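Local coordinates for Peptide/nickel transport system substrate-binding protein (Listeria monocytogenes serotype 1/2a, PDB 5KZT) that binds peptides, probably delivering them to an oligopeptide uptake transporter as its OppA-type substrate-binding protein, at residues T74-K79 and Y156-F161; D118-G123 and L146-S151; N95-S100 and F166-E171; Y50-D55 and Q511-G516. All coordinates share one frame; numbering follows the deposited sequence.

Interaction 1 of 4, residues T74-K79 and Y156-F161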
loop_
_atom_site.group_PDB
_atom_site.type_symbol
_atom_site.label_atom_id
_atom_site.label_comp_id
_atom_site.label_asym_id
_atom_site.label_seq_id
_atom_site.Cartn_x
_atom_site.Cartn_y
_atom_site.Cartn_z
ATOM N N THR A 74 0.429 12.587 -24.688
ATOM C CA THR A 74 -0.329 13.234 -23.620
ATOM C C THR A 74 -1.823 13.147 -23.743
ATOM O O THR A 74 -2.506 13.462 -22.782
ATOM C CB THR A 74 0.047 14.721 -23.466
ATOM O OG1 THR A 74 -0.427 15.486 -24.589
ATOM C CG2 THR A 74 1.569 14.855 -23.322
ATOM N N VAL A 75 -2.358 12.744 -24.896
ATOM C CA VAL A 75 -3.793 12.675 -25.062
ATOM C C VAL A 75 -4.164 11.250 -25.452
ATOM O O VAL A 75 -3.691 10.726 -26.482
ATOM C CB VAL A 75 -4.323 13.711 -26.073
ATOM C CG1 VAL A 75 -5.828 13.599 -26.213
ATOM C CG2 VAL A 75 -3.970 15.117 -25.616
ATOM N N TYR A 76 -4.999 10.641 -24.600
ATOM C CA TYR A 76 -5.432 9.260 -24.735
ATOM C C TYR A 76 -6.932 9.233 -25.025
ATOM O O TYR A 76 -7.738 9.707 -24.219
ATOM C CB TYR A 76 -5.128 8.487 -23.438
ATOM C CG TYR A 76 -3.654 8.136 -23.214
ATOM C CD1 TYR A 76 -2.695 9.126 -23.030
ATOM C CD2 TYR A 76 -3.231 6.811 -23.156
ATOM C CE1 TYR A 76 -1.362 8.808 -22.819
ATOM C CE2 TYR A 76 -1.896 6.488 -22.949
ATOM C CZ TYR A 76 -0.972 7.499 -22.784
ATOM O OH TYR A 76 0.351 7.217 -22.576
ATOM N N THR A 77 -7.308 8.673 -26.168
ATOM C CA THR A 77 -8.723 8.511 -26.552
ATOM C C THR A 77 -9.093 7.028 -26.388
ATOM O O THR A 77 -8.550 6.169 -27.081
ATOM C CB THR A 77 -8.959 8.986 -27.993
ATOM O OG1 THR A 77 -8.465 10.333 -28.138
ATOM C CG2 THR A 77 -10.443 8.961 -28.344
ATOM N N ILE A 78 -10.005 6.748 -25.466
ATOM C CA ILE A 78 -10.231 5.395 -24.942
ATOM C C ILE A 78 -11.678 4.984 -25.139
ATOM O O ILE A 78 -12.569 5.665 -24.661
ATOM C CB ILE A 78 -9.908 5.322 -23.444
ATOM C CG1 ILE A 78 -8.440 5.722 -23.195
ATOM C CG2 ILE A 78 -10.151 3.917 -22.902
ATOM C CD1 ILE A 78 -8.083 5.966 -21.746
ATOM N N LYS A 79 -11.900 3.882 -25.844
ATOM C CA LYS A 79 -13.228 3.330 -26.045
ATOM C C LYS A 79 -13.492 2.375 -24.896
ATOM O O LYS A 79 -12.616 1.616 -24.515
ATOM C CB LYS A 79 -13.333 2.613 -27.394
ATOM C CG LYS A 79 -13.156 3.572 -28.556
ATOM C CD LYS A 79 -13.184 2.874 -29.893
ATOM C CE LYS A 79 -14.563 2.345 -30.226
ATOM N NZ LYS A 79 -14.852 2.630 -31.654
ATOM N N TYR A 156 4.166 5.162 -16.809
ATOM C CA TYR A 156 3.435 4.177 -15.986
ATOM C C TYR A 156 1.935 4.483 -15.937
ATOM O O TYR A 156 1.210 3.977 -15.053
ATOM C CB TYR A 156 4.004 4.126 -14.543
ATOM C CG TYR A 156 4.264 5.486 -13.910
ATOM C CD1 TYR A 156 3.242 6.213 -13.329
ATOM C CD2 TYR A 156 5.542 6.035 -13.908
ATOM C CE1 TYR A 156 3.481 7.457 -12.761
ATOM C CE2 TYR A 156 5.794 7.276 -13.352
ATOM C CZ TYR A 156 4.776 7.970 -12.765
ATOM O OH TYR A 156 5.023 9.203 -12.228
ATOM N N ILE A 157 1.450 5.300 -16.874
ATOM C CA ILE A 157 0.046 5.691 -16.863
ATOM C C ILE A 157 -0.921 4.499 -16.849
ATOM O O ILE A 157 -1.945 4.552 -16.183
ATOM C CB ILE A 157 -0.293 6.671 -18.010
ATOM C CG1 ILE A 157 -1.687 7.277 -17.811
ATOM C CG2 ILE A 157 -0.178 6.006 -19.371
ATOM C CD1 ILE A 157 -1.833 8.146 -16.586
ATOM N N ASN A 158 -0.599 3.434 -17.566
ATOM C CA ASN A 158 -1.477 2.260 -17.569
ATOM C C ASN A 158 -1.527 1.561 -16.191
ATOM O O ASN A 158 -2.541 0.933 -15.848
ATOM C CB ASN A 158 -1.070 1.283 -18.655
ATOM C CG ASN A 158 -1.287 1.831 -20.050
ATOM O OD1 ASN A 158 -1.857 2.921 -20.246
ATOM N ND2 ASN A 158 -0.821 1.086 -21.039
ATOM N N SER A 159 -0.450 1.669 -15.412
ATOM C CA SER A 159 -0.446 1.166 -14.019
ATOM C C SER A 159 -1.369 2.003 -13.122
ATOM O O SER A 159 -2.066 1.474 -12.243
ATOM C CB SER A 159 0.972 1.134 -13.446
ATOM O OG SER A 159 1.844 0.300 -14.194
ATOM N N LEU A 160 -1.391 3.316 -13.365
ATOM C CA LEU A 160 -2.378 4.171 -12.679
ATOM C C LEU A 160 -3.798 3.769 -13.062
ATOM O O LEU A 160 -4.660 3.630 -12.181
ATOM C CB LEU A 160 -2.136 5.658 -12.930
ATOM C CG LEU A 160 -0.758 6.182 -12.489
ATOM C CD1 LEU A 160 -0.558 7.654 -12.831
ATOM C CD2 LEU A 160 -0.539 5.982 -10.991
ATOM N N PHE A 161 -4.041 3.543 -14.353
ATOM C CA PHE A 161 -5.378 3.113 -14.814
ATOM C C PHE A 161 -5.808 1.772 -14.178
ATOM O O PHE A 161 -6.986 1.490 -14.052
ATOM C CB PHE A 161 -5.416 2.950 -16.327
ATOM C CG PHE A 161 -5.243 4.213 -17.122
ATOM C CD1 PHE A 161 -5.471 5.489 -16.581
ATOM C CD2 PHE A 161 -4.888 4.119 -18.464
ATOM C CE1 PHE A 161 -5.320 6.627 -17.365
ATOM C CE2 PHE A 161 -4.750 5.263 -19.245
ATOM C CZ PHE A 161 -4.969 6.510 -18.692
#

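Interaction 2 of 4, residues D118-G123 and L146-S151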
loop_
_atom_site.group_PDB
_atom_site.type_symbol
_atom_site.label_atom_id
_atom_site.label_comp_id
_atom_site.label_asym_id
_atom_site.label_seq_id
_atom_site.Cartn_x
_atom_site.Cartn_y
_atom_site.Cartn_z
ATOM N N ASP A 118 -1.780 14.108 -10.222
ATOM C CA ASP A 118 -0.772 15.010 -10.812
ATOM C C ASP A 118 -0.429 14.632 -12.255
ATOM O O ASP A 118 -0.042 15.486 -13.026
ATOM C CB ASP A 118 0.536 14.964 -10.017
ATOM C CG ASP A 118 0.494 15.755 -8.733
ATOM O OD1 ASP A 118 -0.496 16.492 -8.464
ATOM O OD2 ASP A 118 1.513 15.664 -7.979
ATOM N N ALA A 119 -0.515 13.339 -12.567
ATOM C CA ALA A 119 -0.355 12.823 -13.930
ATOM C C ALA A 119 -1.421 13.324 -14.917
ATOM O O ALA A 119 -1.162 13.333 -16.111
ATOM C CB ALA A 119 -0.365 11.303 -13.910
ATOM N N ILE A 120 -2.606 13.722 -14.412
ATOM C CA ILE A 120 -3.737 14.172 -15.237
ATOM C C ILE A 120 -3.730 15.700 -15.292
ATOM O O ILE A 120 -3.427 16.368 -14.299
ATOM C CB ILE A 120 -5.089 13.640 -14.679
ATOM C CG1 ILE A 120 -5.029 12.123 -14.411
ATOM C CG2 ILE A 120 -6.247 13.958 -15.618
ATOM C CD1 ILE A 120 -4.526 11.273 -15.557
ATOM N N LYS A 121 -4.053 16.233 -16.467
ATOM C CA LYS A 121 -4.040 17.660 -16.702
ATOM C C LYS A 121 -4.897 18.347 -15.641
ATOM O O LYS A 121 -6.036 17.945 -15.404
ATOM C CB LYS A 121 -4.576 17.991 -18.089
ATOM C CG LYS A 121 -4.572 19.487 -18.378
ATOM C CD LYS A 121 -5.028 19.816 -19.786
ATOM C CE LYS A 121 -5.063 21.319 -19.949
ATOM N NZ LYS A 121 -5.589 21.666 -21.295
ATOM N N ASN A 122 -4.320 19.360 -15.004
ATOM C CA ASN A 122 -4.964 20.149 -13.928
ATOM C C ASN A 122 -5.158 19.454 -12.589
ATOM O O ASN A 122 -5.691 20.056 -11.674
ATOM C CB ASN A 122 -6.291 20.769 -14.400
ATOM C CG ASN A 122 -6.092 21.790 -15.505
ATOM O OD1 ASN A 122 -5.065 22.465 -15.544
ATOM N ND2 ASN A 122 -7.066 21.909 -16.404
ATOM N N GLY A 123 -4.764 18.189 -12.457
ATOM C CA GLY A 123 -4.979 17.472 -11.199
ATOM C C GLY A 123 -4.360 18.161 -9.985
ATOM O O GLY A 123 -5.032 18.358 -8.962
ATOM N N LEU A 146 -13.813 7.997 -23.630
ATOM C CA LEU A 146 -13.093 8.993 -22.829
ATOM C C LEU A 146 -11.969 9.623 -23.626
ATOM O O LEU A 146 -11.318 8.961 -24.463
ATOM C CB LEU A 146 -12.466 8.361 -21.589
ATOM C CG LEU A 146 -13.390 7.852 -20.500
ATOM C CD1 LEU A 146 -12.604 6.984 -19.544
ATOM C CD2 LEU A 146 -14.080 9.001 -19.774
ATOM N N GLU A 147 -11.739 10.911 -23.359
ATOM C CA GLU A 147 -10.505 11.550 -23.722
ATOM C C GLU A 147 -9.811 11.961 -22.426
ATOM O O GLU A 147 -10.341 12.793 -21.685
ATOM C CB GLU A 147 -10.725 12.769 -24.596
ATOM C CG GLU A 147 -9.421 13.285 -25.191
ATOM C CD GLU A 147 -9.549 14.659 -25.806
ATOM O OE1 GLU A 147 -9.645 15.672 -25.043
ATOM O OE2 GLU A 147 -9.534 14.740 -27.054
ATOM N N VAL A 148 -8.639 11.369 -22.178
ATOM C CA VAL A 148 -7.805 11.689 -21.000
ATOM C C VAL A 148 -6.596 12.476 -21.471
ATOM O O VAL A 148 -5.879 12.046 -22.382
ATOM C CB VAL A 148 -7.350 10.399 -20.280
ATOM C CG1 VAL A 148 -6.353 10.702 -19.155
ATOM C CG2 VAL A 148 -8.561 9.629 -19.747
ATOM N N THR A 149 -6.369 13.627 -20.852
ATOM C CA THR A 149 -5.230 14.469 -21.181
ATOM C C THR A 149 -4.297 14.456 -19.972
ATOM O O THR A 149 -4.713 14.760 -18.839
ATOM C CB THR A 149 -5.671 15.913 -21.549
ATOM O OG1 THR A 149 -6.572 15.881 -22.659
ATOM C CG2 THR A 149 -4.474 16.762 -21.964
ATOM N N LEU A 150 -3.044 14.078 -20.202
ATOM C CA LEU A 150 -2.059 14.001 -19.129
ATOM C C LEU A 150 -1.417 15.356 -18.941
ATOM O O LEU A 150 -1.434 16.189 -19.835
ATOM C CB LEU A 150 -0.971 12.980 -19.449
ATOM C CG LEU A 150 -1.469 11.591 -19.810
ATOM C CD1 LEU A 150 -0.275 10.671 -19.980
ATOM C CD2 LEU A 150 -2.430 11.072 -18.759
ATOM N N SER A 151 -0.794 15.547 -17.791
ATOM C CA SER A 151 -0.034 16.765 -17.536
ATOM C C SER A 151 1.296 16.733 -18.287
ATOM O O SER A 151 1.826 17.770 -18.659
ATOM C CB SER A 151 0.194 16.926 -16.036
ATOM O OG SER A 151 0.913 15.828 -15.530
#

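Interaction 3 of 4, residues N95-S100 and F166-E171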
loop_
_atom_site.group_PDB
_atom_site.type_symbol
_atom_site.label_atom_id
_atom_site.label_comp_id
_atom_site.label_asym_id
_atom_site.label_seq_id
_atom_site.Cartn_x
_atom_site.Cartn_y
_atom_site.Cartn_z
ATOM N N ASN A 95 -19.220 8.553 -18.004
ATOM C CA ASN A 95 -19.608 9.463 -16.919
ATOM C C ASN A 95 -19.173 8.970 -15.544
ATOM O O ASN A 95 -18.904 9.771 -14.655
ATOM C CB ASN A 95 -21.103 9.719 -16.950
ATOM C CG ASN A 95 -21.538 10.351 -18.251
ATOM O OD1 ASN A 95 -20.898 11.271 -18.738
ATOM N ND2 ASN A 95 -22.593 9.822 -18.853
ATOM N N ASP A 96 -19.086 7.652 -15.382
ATOM C CA ASP A 96 -18.667 7.065 -14.118
ATOM C C ASP A 96 -17.190 7.319 -13.844
ATOM O O ASP A 96 -16.784 7.450 -12.689
ATOM C CB ASP A 96 -18.889 5.556 -14.115
ATOM C CG ASP A 96 -20.325 5.158 -14.330
ATOM O OD1 ASP A 96 -21.255 5.938 -14.077
ATOM O OD2 ASP A 96 -20.527 3.999 -14.749
ATOM N N TYR A 97 -16.387 7.360 -14.906
ATOM C CA TYR A 97 -14.970 7.669 -14.759
ATOM C C TYR A 97 -14.763 9.149 -14.511
ATOM O O TYR A 97 -13.963 9.536 -13.644
ATOM C CB TYR A 97 -14.168 7.254 -15.979
ATOM C CG TYR A 97 -14.073 5.776 -16.177
ATOM C CD1 TYR A 97 -15.060 5.093 -16.876
ATOM C CD2 TYR A 97 -12.994 5.055 -15.694
ATOM C CE1 TYR A 97 -14.979 3.713 -17.063
ATOM C CE2 TYR A 97 -12.906 3.681 -15.879
ATOM C CZ TYR A 97 -13.897 3.030 -16.581
ATOM O OH TYR A 97 -13.844 1.691 -16.808
ATOM N N VAL A 98 -15.482 9.978 -15.254
ATOM C CA VAL A 98 -15.399 11.415 -15.053
ATOM C C VAL A 98 -15.779 11.746 -13.612
ATOM O O VAL A 98 -15.053 12.464 -12.910
ATOM C CB VAL A 98 -16.286 12.194 -16.042
ATOM C CG1 VAL A 98 -16.334 13.680 -15.701
ATOM C CG2 VAL A 98 -15.765 12.024 -17.455
ATOM N N TYR A 99 -16.907 11.209 -13.171
ATOM C CA TYR A 99 -17.345 11.424 -11.795
ATOM C C TYR A 99 -16.280 11.014 -10.776
ATOM O O TYR A 99 -15.955 11.790 -9.895
ATOM C CB TYR A 99 -18.659 10.694 -11.518
ATOM C CG TYR A 99 -18.991 10.662 -10.053
ATOM C CD1 TYR A 99 -19.378 11.832 -9.370
ATOM C CD2 TYR A 99 -18.868 9.492 -9.333
ATOM C CE1 TYR A 99 -19.657 11.805 -8.016
ATOM C CE2 TYR A 99 -19.142 9.457 -7.979
ATOM C CZ TYR A 99 -19.532 10.611 -7.327
ATOM O OH TYR A 99 -19.786 10.541 -5.974
ATOM N N SER A 100 -15.737 9.805 -10.892
ATOM C CA SER A 100 -14.822 9.307 -9.852
ATOM C C SER A 100 -13.449 9.987 -9.849
ATOM O O SER A 100 -12.868 10.184 -8.793
ATOM C CB SER A 100 -14.652 7.799 -9.906
ATOM O OG SER A 100 -13.906 7.421 -11.027
ATOM N N PHE A 166 -8.394 5.242 -9.622
ATOM C CA PHE A 166 -8.795 5.551 -10.991
ATOM C C PHE A 166 -9.954 4.666 -11.507
ATOM O O PHE A 166 -10.337 4.777 -12.658
ATOM C CB PHE A 166 -7.578 5.392 -11.916
ATOM C CG PHE A 166 -6.503 6.402 -11.667
ATOM C CD1 PHE A 166 -5.651 6.288 -10.582
ATOM C CD2 PHE A 166 -6.352 7.496 -12.518
ATOM C CE1 PHE A 166 -4.655 7.257 -10.358
ATOM C CE2 PHE A 166 -5.350 8.449 -12.291
ATOM C CZ PHE A 166 -4.521 8.324 -11.213
ATOM N N PHE A 167 -10.523 3.811 -10.656
ATOM C CA PHE A 167 -11.700 3.024 -11.029
ATOM C C PHE A 167 -12.913 3.948 -11.152
ATOM O O PHE A 167 -12.966 4.962 -10.469
ATOM C CB PHE A 167 -11.989 1.959 -9.970
ATOM C CG PHE A 167 -10.998 0.814 -9.931
ATOM C CD1 PHE A 167 -9.850 0.776 -10.739
ATOM C CD2 PHE A 167 -11.210 -0.223 -9.036
ATOM C CE1 PHE A 167 -8.966 -0.280 -10.665
ATOM C CE2 PHE A 167 -10.330 -1.289 -8.964
ATOM C CZ PHE A 167 -9.207 -1.323 -9.773
ATOM N N PRO A 168 -13.907 3.571 -11.984
ATOM C CA PRO A 168 -15.166 4.305 -12.059
ATOM C C PRO A 168 -16.047 4.108 -10.826
ATOM O O PRO A 168 -15.861 3.147 -10.065
ATOM C CB PRO A 168 -15.828 3.727 -13.301
ATOM C CG PRO A 168 -15.348 2.312 -13.340
ATOM C CD PRO A 168 -13.956 2.321 -12.769
ATOM N N LEU A 169 -16.945 5.069 -10.609
ATOM C CA LEU A 169 -17.973 4.994 -9.578
ATOM C C LEU A 169 -19.308 5.429 -10.163
ATOM O O LEU A 169 -19.361 6.289 -11.046
ATOM C CB LEU A 169 -17.608 5.882 -8.385
ATOM C CG LEU A 169 -16.424 5.380 -7.556
ATOM C CD1 LEU A 169 -15.971 6.470 -6.593
ATOM C CD2 LEU A 169 -16.783 4.096 -6.808
ATOM N N ASN A 170 -20.371 4.813 -9.660
ATOM C CA ASN A 170 -21.728 5.130 -10.037
ATOM C C ASN A 170 -22.232 6.327 -9.233
ATOM O O ASN A 170 -22.608 6.179 -8.086
ATOM C CB ASN A 170 -22.602 3.901 -9.796
ATOM C CG ASN A 170 -24.026 4.093 -10.276
ATOM O OD1 ASN A 170 -24.777 4.943 -9.780
ATOM N ND2 ASN A 170 -24.410 3.280 -11.246
ATOM N N GLU A 171 -22.265 7.513 -9.851
ATOM C CA GLU A 171 -22.584 8.756 -9.132
ATOM C C GLU A 171 -23.928 8.691 -8.419
ATOM O O GLU A 171 -24.056 9.129 -7.272
ATOM C CB GLU A 171 -22.569 9.960 -10.064
ATOM C CG GLU A 171 -22.954 11.275 -9.385
ATOM C CD GLU A 171 -22.709 12.487 -10.246
ATOM O OE1 GLU A 171 -22.303 12.350 -11.407
ATOM O OE2 GLU A 171 -22.950 13.592 -9.757
HETATM O O HOH W 1 -21.917 10.693 -13.518
HETATM O O HOH W 2 -22.005 8.098 -12.589
#

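Interaction 4 of 4, residues Y50-D55 and Q511-G516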
loop_
_atom_site.group_PDB
_atom_site.type_symbol
_atom_site.label_atom_id
_atom_site.label_comp_id
_atom_site.label_asym_id
_atom_site.label_seq_id
_atom_site.Cartn_x
_atom_site.Cartn_y
_atom_site.Cartn_z
ATOM N N TYR A 50 -7.727 -0.642 -16.971
ATOM C CA TYR A 50 -6.718 -1.681 -17.129
ATOM C C TYR A 50 -6.713 -2.518 -15.865
ATOM O O TYR A 50 -7.195 -2.080 -14.839
ATOM C CB TYR A 50 -5.335 -1.067 -17.330
ATOM C CG TYR A 50 -5.060 -0.558 -18.736
ATOM C CD1 TYR A 50 -5.677 0.587 -19.225
ATOM C CD2 TYR A 50 -4.171 -1.233 -19.586
ATOM C CE1 TYR A 50 -5.428 1.045 -20.516
ATOM C CE2 TYR A 50 -3.926 -0.784 -20.861
ATOM C CZ TYR A 50 -4.551 0.355 -21.313
ATOM O OH TYR A 50 -4.295 0.761 -22.596
ATOM N N ALA A 51 -6.168 -3.716 -15.962
ATOM C CA ALA A 51 -5.900 -4.548 -14.817
ATOM C C ALA A 51 -4.647 -5.378 -15.123
ATOM O O ALA A 51 -4.449 -5.786 -16.273
ATOM C CB ALA A 51 -7.112 -5.429 -14.534
ATOM N N LEU A 52 -3.798 -5.611 -14.116
ATOM C CA LEU A 52 -2.573 -6.414 -14.292
ATOM C C LEU A 52 -2.903 -7.829 -14.733
ATOM O O LEU A 52 -3.766 -8.470 -14.153
ATOM C CB LEU A 52 -1.737 -6.455 -12.996
ATOM C CG LEU A 52 -0.719 -5.308 -12.863
ATOM C CD1 LEU A 52 -1.302 -3.970 -13.255
ATOM C CD2 LEU A 52 -0.081 -5.259 -11.479
ATOM N N ASP A 53 -2.215 -8.282 -15.781
ATOM C CA ASP A 53 -2.348 -9.628 -16.305
ATOM C C ASP A 53 -1.411 -10.609 -15.581
ATOM O O ASP A 53 -0.701 -10.242 -14.639
ATOM C CB ASP A 53 -2.136 -9.643 -17.837
ATOM C CG ASP A 53 -0.679 -9.414 -18.259
ATOM O OD1 ASP A 53 0.238 -9.476 -17.415
ATOM O OD2 ASP A 53 -0.459 -9.176 -19.465
ATOM N N LYS A 54 -1.416 -11.859 -16.033
ATOM C CA LYS A 54 -0.637 -12.909 -15.390
ATOM C C LYS A 54 0.876 -12.647 -15.360
ATOM O O LYS A 54 1.568 -13.191 -14.514
ATOM C CB LYS A 54 -0.917 -14.268 -16.054
ATOM C CG LYS A 54 -0.389 -14.407 -17.474
ATOM C CD LYS A 54 -0.440 -15.873 -17.902
ATOM C CE LYS A 54 0.459 -16.147 -19.088
ATOM N NZ LYS A 54 -0.138 -15.606 -20.329
ATOM N N ASP A 55 1.386 -11.842 -16.287
ATOM C CA ASP A 55 2.802 -11.449 -16.278
ATOM C C ASP A 55 3.123 -10.133 -15.569
ATOM O O ASP A 55 4.267 -9.669 -15.641
ATOM C CB ASP A 55 3.334 -11.403 -17.715
ATOM C CG ASP A 55 3.347 -12.757 -18.359
ATOM O OD1 ASP A 55 3.593 -13.767 -17.648
ATOM O OD2 ASP A 55 3.116 -12.807 -19.586
ATOM N N GLN A 511 -3.094 -15.283 -8.610
ATOM C CA GLN A 511 -2.255 -14.228 -9.172
ATOM C C GLN A 511 -1.789 -13.274 -8.092
ATOM O O GLN A 511 -2.607 -12.580 -7.498
ATOM C CB GLN A 511 -3.007 -13.458 -10.249
ATOM C CG GLN A 511 -2.227 -12.306 -10.826
ATOM C CD GLN A 511 -2.876 -11.770 -12.078
ATOM O OE1 GLN A 511 -3.191 -12.543 -12.995
ATOM N NE2 GLN A 511 -3.104 -10.468 -12.126
ATOM N N LYS A 512 -0.473 -13.246 -7.857
ATOM C CA LYS A 512 0.152 -12.260 -6.995
ATOM C C LYS A 512 0.628 -11.122 -7.882
ATOM O O LYS A 512 1.489 -11.305 -8.726
ATOM C CB LYS A 512 1.333 -12.863 -6.214
ATOM C CG LYS A 512 2.094 -11.886 -5.308
ATOM C CD LYS A 512 1.278 -11.500 -4.080
ATOM C CE LYS A 512 1.860 -10.301 -3.355
ATOM N NZ LYS A 512 1.609 -9.023 -4.066
ATOM N N ASN A 513 0.075 -9.940 -7.673
ATOM C CA ASN A 513 0.500 -8.779 -8.438
ATOM C C ASN A 513 1.797 -8.196 -7.908
ATOM O O ASN A 513 1.971 -8.103 -6.693
ATOM C CB ASN A 513 -0.621 -7.760 -8.430
ATOM C CG ASN A 513 -1.889 -8.315 -9.073
ATOM O OD1 ASN A 513 -1.816 -8.889 -10.155
ATOM N ND2 ASN A 513 -3.030 -8.169 -8.417
ATOM N N PRO A 514 2.726 -7.801 -8.815
ATOM C CA PRO A 514 3.999 -7.247 -8.359
ATOM C C PRO A 514 3.911 -5.821 -7.817
ATOM O O PRO A 514 4.860 -5.356 -7.219
ATOM C CB PRO A 514 4.870 -7.282 -9.608
ATOM C CG PRO A 514 3.914 -7.182 -10.739
ATOM C CD PRO A 514 2.668 -7.907 -10.287
ATOM N N PHE A 515 2.803 -5.131 -8.067
ATOM C CA PHE A 515 2.563 -3.799 -7.501
ATOM C C PHE A 515 1.068 -3.571 -7.587
ATOM O O PHE A 515 0.334 -4.387 -8.167
ATOM C CB PHE A 515 3.354 -2.711 -8.251
ATOM C CG PHE A 515 3.172 -2.732 -9.749
ATOM C CD1 PHE A 515 2.049 -2.149 -10.337
ATOM C CD2 PHE A 515 4.129 -3.322 -10.573
ATOM C CE1 PHE A 515 1.867 -2.168 -11.711
ATOM C CE2 PHE A 515 3.972 -3.342 -11.953
ATOM C CZ PHE A 515 2.832 -2.769 -12.529
ATOM N N GLY A 516 0.596 -2.497 -6.993
ATOM C CA GLY A 516 -0.844 -2.293 -6.867
ATOM C C GLY A 516 -1.494 -3.278 -5.897
ATOM O O GLY A 516 -0.793 -3.949 -5.130
HETATM O O HOH W 3 0.072 -9.543 -12.091
HETATM O O HOH W 4 1.640 -11.791 -11.747
#

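Interaction 1 of 4, residues T74-K79 and Y156-F161
Strand 75-79 and helix 157-161, which meet through Tyr76, Ile78, Ile157 and Phe161, pass with their axes 12.9 Å apart at an angle of 44°, a gap that side chains alone span. Tyr76 extends its ring toward the helix, with CG anti to the carbonyl carbon (chi1 -74°). Its phenol and the side chain of Ile157 slide past one another in opposite senses, and Ile157 CG2 settles 3.5 Å from Tyr76 OH and 3.8 Å from Tyr76 CZ. Phe161 closes the other end: Tyr76 CD2 lies near the plane of its ring, at the edge, while Ile78 CD1 meets Phe161 CE2 at 4.2 Å. Bulky apolar and aromatic side chains suit this buried place, where the segments meet by packing without a hydrogen bond between them. On the strand, Tyr76 and Ile78 face the helix and pair by backbone with strand 145-149; Leu150, just beyond that strand, packs against both Tyr76 and Ile157.

Interaction 2 of 4, residues D118-G123 and L146-S151
Val148 is the first residue of 146-151 to touch the other segment, its CG1 lying 4.1 Å from Ile120 CD1. Thr149 follows, touching through both backbone and side chain. Its carbonyl oxygen accepts the backbone N-H of Lys121 at 2.9 Å (Lys121 N to Thr149 O), a nearly straight bond of 169° at the hydrogen; its methyl CG2 runs beside the lysine chain, with Lys121 CD at 3.8 Å. The two side chains point the same way, and the lysine, extended throughout, lays its methylenes along the threonine while carrying its ammonium group onward. Leu150 turns its CB against Ala119 O, and its CD2 meets Ile120 CD1 at 3.8 Å, so the isoleucine tip lies against both Val148 and Leu150. Ser151 ends the run with two bonds. Its N-H goes to Ala119 O at 2.8 Å, from well above the carbonyl plane, whereas Ser151 OG donates to Asp118 O at 2.7 Å in the plane of that carbonyl, on a lone pair. With chi1 at 60° the hydroxyl sits between backbone N and carbonyl carbon, and a small polar serine can reach back here. The two backbone bonds flank Ile120 and Leu150, forming a single beta bridge just past strand 145-149, and a type II beta turn, Ile120 to Gly123, then leads the chain into helix 123-127.

Interaction 3 of 4, residues N95-S100 and F166-E171
Pro168 packs on Tyr97, and its ring can be followed from CB outward. Pro168 CB stands 3.6 Å over the centre of the Tyr97 ring, only 2° off the normal, a CH-pi contact; CG moves toward Tyr97 CZ, and CD reaches Tyr97 CE2 at 3.6 Å. A rigid proline, whose CH groups suit an aromatic face, fits here. Glu171 does likewise to Tyr99: its CB lies over the ring centre, and its carboxylate is turned only 12° from the ring plane, while Leu169 CB comes in at the ring's edge. Hydrogen bonds also join the segments. Asp96 O takes the N-H of Leu169 at 3.2 Å and that of Ser100 from the opposite face, and the side-chain Ser100 OG donates to Phe167 O at 2.7 Å. One water links Asp96 OD1 to Glu171 N; Asp96 OD2 is held by Trp86 and Thr93. Here an irregular loop crosses over helix 94-105 and ends at Asn170, the N-cap of helix 171-177, where Asn170 OD1 accepts from Phe173 N.

Interaction 4 of 4, residues Y50-D55 and Q511-G516
Leu52 and Gln511 share the main polar link between these segments: Gln511 NE2 donates to Leu52 O at 2.9 Å, arriving 57° out of the carbonyl plane and with a bend to 148° at the hydrogen. The same nitrogen gives a straighter bond to Asn513 OD1 at 2.8 Å. Both acceptors lie close to the amide plane of Gln511, so its two donations hold the group's rotation. The extended glutamine, with CG anti to the backbone N (chi1 177°), is long enough to span the gap. Water also lies between the segments, one molecule near Asp53 O and Asn513 OD1, another near Lys54 O and Lys512 O. Apolar packing centres on Leu52, whose CD2 sits over one face of the Phe515 ring, 4.0 Å from its centroid in a CH-pi contact, and touches Pro514 CD at 4.0 Å. With one direct hydrogen bond, from a side-chain amide, plus water, the two strands, each in its own two-stranded sheet, are joined by side-chain chemistry instead of strand pairing.

Interactions 1 and 3 are buried, whereas interactions 2 and 4 are partly exposed. Interactions 1 and 2 hold the same sheet, since strands 75-79 and 145-149 are neighbours in it, but one rests on side-chain packing without hydrogen bonds and the other on backbone bonds at the strand's end. Leu146 carries that sheet onto helix 94-105 by packing on Tyr97 of interaction 3, which combines ring faces with buried backbone bonds. Phe166 links this loop to Phe161 and Ile120. Interaction 4 brings in the distant residues 511-516; waters lie in both interactions 3 and 4. Phe515 and Tyr50 pack on helix 157-161 of interaction 1. Interactions 2 and 4 do not touch, their centres being about 23 Å apart.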